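PDB 6OBV: fluvirucin B1 DH domain from module 1, which probably dehydrates a beta-hydroxyacyl polyketide intermediate to its alpha,beta-unsaturated form during assembly of the macrolactam fluvirucin B1. Local coordinates for residues Val175-Tyr189 and His235-Ala247. Sequence-based numbering, arbitrary orientation.
Sequences VSGHYEALANTGYGY and HATGLIEQAEGVA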
# COMPACT_ATOMS: atom_id res chain seq x y z
N VAL A 175 -7.43 23.44 39.42
CA VAL A 175 -7.01 22.16 38.86
C VAL A 175 -5.56 21.83 39.22
O VAL A 175 -4.93 21.03 38.56
CB VAL A 175 -7.23 22.11 37.33
CG1 VAL A 175 -8.69 22.31 36.98
CG2 VAL A 175 -6.38 23.14 36.61
N SER A 176 -5.02 22.42 40.29
CA SER A 176 -3.60 22.20 40.58
C SER A 176 -3.32 20.75 40.99
O SER A 176 -2.28 20.20 40.61
CB SER A 176 -3.12 23.18 41.65
OG SER A 176 -3.82 23.05 42.87
N GLY A 177 -4.22 20.11 41.74
CA GLY A 177 -4.11 18.70 42.06
C GLY A 177 -4.80 17.75 41.09
O GLY A 177 -4.85 16.54 41.35
N HIS A 178 -5.29 18.25 39.95
CA HIS A 178 -6.14 17.44 39.08
C HIS A 178 -5.41 16.21 38.54
O HIS A 178 -5.92 15.08 38.62
CB HIS A 178 -6.65 18.30 37.92
CG HIS A 178 -7.69 17.62 37.08
ND1 HIS A 178 -8.99 17.45 37.51
CD2 HIS A 178 -7.61 17.04 35.86
CE1 HIS A 178 -9.67 16.81 36.58
NE2 HIS A 178 -8.86 16.54 35.57
N TYR A 179 -4.22 16.39 37.97
CA TYR A 179 -3.54 15.23 37.40
C TYR A 179 -3.06 14.26 38.48
O TYR A 179 -3.00 13.06 38.23
CB TYR A 179 -2.38 15.67 36.51
CG TYR A 179 -2.88 16.10 35.16
CD1 TYR A 179 -3.35 15.16 34.24
CD2 TYR A 179 -2.92 17.45 34.82
CE1 TYR A 179 -3.84 15.56 32.99
CE2 TYR A 179 -3.40 17.86 33.58
CZ TYR A 179 -3.85 16.91 32.68
OH TYR A 179 -4.31 17.33 31.47
N GLU A 180 -2.76 14.76 39.68
CA GLU A 180 -2.46 13.86 40.79
C GLU A 180 -3.69 13.02 41.14
O GLU A 180 -3.57 11.82 41.44
CB GLU A 180 -1.97 14.66 41.99
CG GLU A 180 -0.94 13.93 42.85
CD GLU A 180 -0.64 14.65 44.18
OE1 GLU A 180 -0.39 13.96 45.19
OE2 GLU A 180 -0.67 15.90 44.21
N ALA A 181 -4.88 13.63 41.11
CA ALA A 181 -6.11 12.88 41.32
C ALA A 181 -6.31 11.83 40.23
O ALA A 181 -6.64 10.67 40.52
CB ALA A 181 -7.31 13.83 41.36
N LEU A 182 -6.14 12.24 38.97
CA LEU A 182 -6.32 11.29 37.88
C LEU A 182 -5.34 10.13 38.01
O LEU A 182 -5.69 8.98 37.71
CB LEU A 182 -6.16 12.00 36.53
CG LEU A 182 -7.27 13.00 36.18
CD1 LEU A 182 -6.99 13.75 34.88
CD2 LEU A 182 -8.62 12.32 36.10
N ALA A 183 -4.12 10.40 38.46
CA ALA A 183 -3.15 9.34 38.69
C ALA A 183 -3.66 8.36 39.74
O ALA A 183 -3.60 7.14 39.56
CB ALA A 183 -1.81 9.94 39.10
N ASN A 184 -4.20 8.88 40.85
CA ASN A 184 -4.70 8.01 41.91
C ASN A 184 -5.91 7.22 41.47
O ASN A 184 -6.13 6.11 41.96
CB ASN A 184 -5.04 8.84 43.15
CG ASN A 184 -3.84 9.12 43.98
OD1 ASN A 184 -3.14 8.20 44.40
ND2 ASN A 184 -3.57 10.39 44.22
N THR A 185 -6.73 7.78 40.58
CA THR A 185 -7.86 7.04 40.02
C THR A 185 -7.37 5.85 39.19
O THR A 185 -7.99 4.79 39.19
CB THR A 185 -8.73 7.98 39.17
OG1 THR A 185 -9.17 9.08 39.97
CG2 THR A 185 -9.94 7.24 38.61
N GLY A 186 -6.26 6.02 38.48
CA GLY A 186 -5.71 4.93 37.71
C GLY A 186 -5.09 5.39 36.40
O GLY A 186 -4.32 4.64 35.79
N TYR A 187 -5.41 6.61 35.97
CA TYR A 187 -4.95 7.10 34.67
C TYR A 187 -3.44 7.28 34.65
O TYR A 187 -2.82 7.67 35.65
CB TYR A 187 -5.62 8.42 34.31
CG TYR A 187 -7.10 8.31 34.01
CD1 TYR A 187 -7.56 7.99 32.73
CD2 TYR A 187 -8.05 8.55 35.00
CE1 TYR A 187 -8.92 7.89 32.46
CE2 TYR A 187 -9.40 8.46 34.74
CZ TYR A 187 -9.84 8.13 33.48
OH TYR A 187 -11.19 8.04 33.25
N GLY A 188 -2.84 6.99 33.50
CA GLY A 188 -1.42 7.20 33.30
C GLY A 188 -1.20 8.29 32.27
O GLY A 188 -1.13 8.02 31.06
N TYR A 189 -1.10 9.52 32.73
CA TYR A 189 -0.89 10.69 31.88
C TYR A 189 0.49 11.25 32.21
O TYR A 189 0.66 11.96 33.20
CB TYR A 189 -1.97 11.73 32.11
CG TYR A 189 -3.37 11.37 31.63
CD1 TYR A 189 -3.58 10.80 30.39
CD2 TYR A 189 -4.48 11.62 32.43
CE1 TYR A 189 -4.84 10.47 29.95
CE2 TYR A 189 -5.75 11.29 32.00
CZ TYR A 189 -5.93 10.73 30.76
OH TYR A 189 -7.21 10.41 30.32
N HIS A 235 -9.85 15.97 29.26
CA HIS A 235 -9.56 15.80 30.68
C HIS A 235 -10.47 16.62 31.58
O HIS A 235 -10.72 16.21 32.72
CB HIS A 235 -8.10 16.14 30.93
CG HIS A 235 -7.15 15.22 30.24
ND1 HIS A 235 -5.79 15.33 30.33
CD2 HIS A 235 -7.40 14.15 29.43
CE1 HIS A 235 -5.22 14.37 29.61
NE2 HIS A 235 -6.18 13.64 29.05
N ALA A 236 -10.96 17.76 31.11
CA ALA A 236 -11.74 18.63 32.00
C ALA A 236 -13.15 18.12 32.23
O ALA A 236 -13.80 18.58 33.18
CB ALA A 236 -11.80 20.04 31.42
N THR A 237 -13.63 17.18 31.41
CA THR A 237 -15.01 16.72 31.52
C THR A 237 -15.27 15.96 32.81
O THR A 237 -16.41 15.92 33.28
CB THR A 237 -15.37 15.83 30.34
OG1 THR A 237 -14.26 14.97 30.07
CG2 THR A 237 -15.61 16.66 29.14
N GLY A 238 -14.24 15.33 33.38
CA GLY A 238 -14.42 14.59 34.62
C GLY A 238 -14.68 15.44 35.85
O GLY A 238 -15.07 14.89 36.89
N LEU A 239 -14.51 16.76 35.74
CA LEU A 239 -14.67 17.64 36.89
C LEU A 239 -16.09 17.65 37.42
O LEU A 239 -16.31 17.90 38.61
CB LEU A 239 -14.23 19.06 36.52
CG LEU A 239 -12.72 19.17 36.32
CD1 LEU A 239 -12.34 20.40 35.50
CD2 LEU A 239 -11.99 19.19 37.67
N ILE A 240 -17.08 17.39 36.56
CA ILE A 240 -18.46 17.36 37.03
C ILE A 240 -18.83 15.97 37.54
O ILE A 240 -19.22 15.80 38.70
CB ILE A 240 -19.42 17.82 35.92
CG1 ILE A 240 -18.94 19.17 35.38
CG2 ILE A 240 -20.86 17.86 36.43
CD1 ILE A 240 -20.00 19.99 34.77
N GLU A 241 -18.70 14.96 36.67
CA GLU A 241 -19.11 13.60 37.04
C GLU A 241 -18.30 13.08 38.22
O GLU A 241 -18.86 12.45 39.13
CB GLU A 241 -18.98 12.66 35.84
CG GLU A 241 -19.82 13.01 34.62
CD GLU A 241 -19.21 14.11 33.76
OE1 GLU A 241 -19.36 15.30 34.11
OE2 GLU A 241 -18.58 13.79 32.72
N GLN A 242 -16.99 13.35 38.23
CA GLN A 242 -16.09 12.81 39.23
C GLN A 242 -16.28 11.30 39.34
O GLN A 242 -16.61 10.75 40.39
CB GLN A 242 -16.28 13.51 40.58
CG GLN A 242 -16.02 15.00 40.57
CD GLN A 242 -16.62 15.71 41.79
OE1 GLN A 242 -16.01 15.77 42.86
NE2 GLN A 242 -17.84 16.23 41.63
N ALA A 243 -16.10 10.64 38.20
CA ALA A 243 -16.36 9.22 38.10
C ALA A 243 -15.28 8.42 38.82
O ALA A 243 -14.08 8.63 38.58
CB ALA A 243 -16.44 8.78 36.64
N GLU A 244 -15.70 7.52 39.69
CA GLU A 244 -14.81 6.47 40.15
C GLU A 244 -14.38 5.63 38.95
O GLU A 244 -15.19 5.30 38.08
CB GLU A 244 -15.52 5.59 41.18
CG GLU A 244 -16.27 6.38 42.25
CD GLU A 244 -15.35 6.93 43.32
OE1 GLU A 244 -14.26 6.34 43.51
OE2 GLU A 244 -15.72 7.93 43.97
N GLY A 245 -13.09 5.32 38.88
CA GLY A 245 -12.59 4.37 37.91
C GLY A 245 -12.09 5.03 36.63
O GLY A 245 -12.39 6.18 36.32
N VAL A 246 -11.32 4.26 35.89
CA VAL A 246 -10.74 4.70 34.63
C VAL A 246 -11.73 4.41 33.51
O VAL A 246 -12.35 3.34 33.47
CB VAL A 246 -9.39 4.00 34.38
CG1 VAL A 246 -8.84 4.36 33.00
CG2 VAL A 246 -8.40 4.34 35.49
N ALA A 247 -11.90 5.38 32.60
CA ALA A 247 -12.71 5.17 31.41
C ALA A 247 -11.95 5.74 30.23
O ALA A 247 -11.29 6.77 30.37
CB ALA A 247 -14.10 5.83 31.51
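His235 reaches into the 175-189 segment and has both ring nitrogens engaged. His235 ND1 and Tyr179 OH share a 2.7 Å hydrogen bond, in which either could be the donor; the hydroxyl lies in the imidazole plane. NE2 hydrogen-bonds to Asp231 OD2, and Tyr179 OH accepts a second hydrogen bond from the backbone N of Leu196, so both ends of the Tyr179–His235 pair have a second partner. Held at both nitrogens, the imidazole probably has little freedom to rotate; its face rests on Tyr189 in an offset stack, centroids 4.2 Å apart and planes tilted by 29°, with His235 NE2 3.4 Å from Tyr189 CZ. Tyr179 meets the same imidazole rim to rim, completing an aromatic cluster. The backbone O of His235 accepts a weak hydrogen bond from His178 NE2, at 3.4 Å. With chi1 at -171°, CG anti to the backbone N, the His178 ring extends across to Leu239, bringing His178 ND1 to 3.5 Å from Leu239 CD2.

Farther along, Ala247 N donates to Tyr187 OH, 2.8 Å away and fairly straight at 161°. Val246 CG1 lies over one face of that phenol, a CH-pi contact, while its CG2 packs 3.5 Å from Gly186 CA, where helix 178-185 has just ended.

The contact lies near the surface, joining helix 178-185 and strand 187-189 to the short helical turn 238-241 and the start of strand 247-257. Strand 196-202 backs it through Leu196 and Ala199, and Gly188 pairs with Gly70 of strand 69-71.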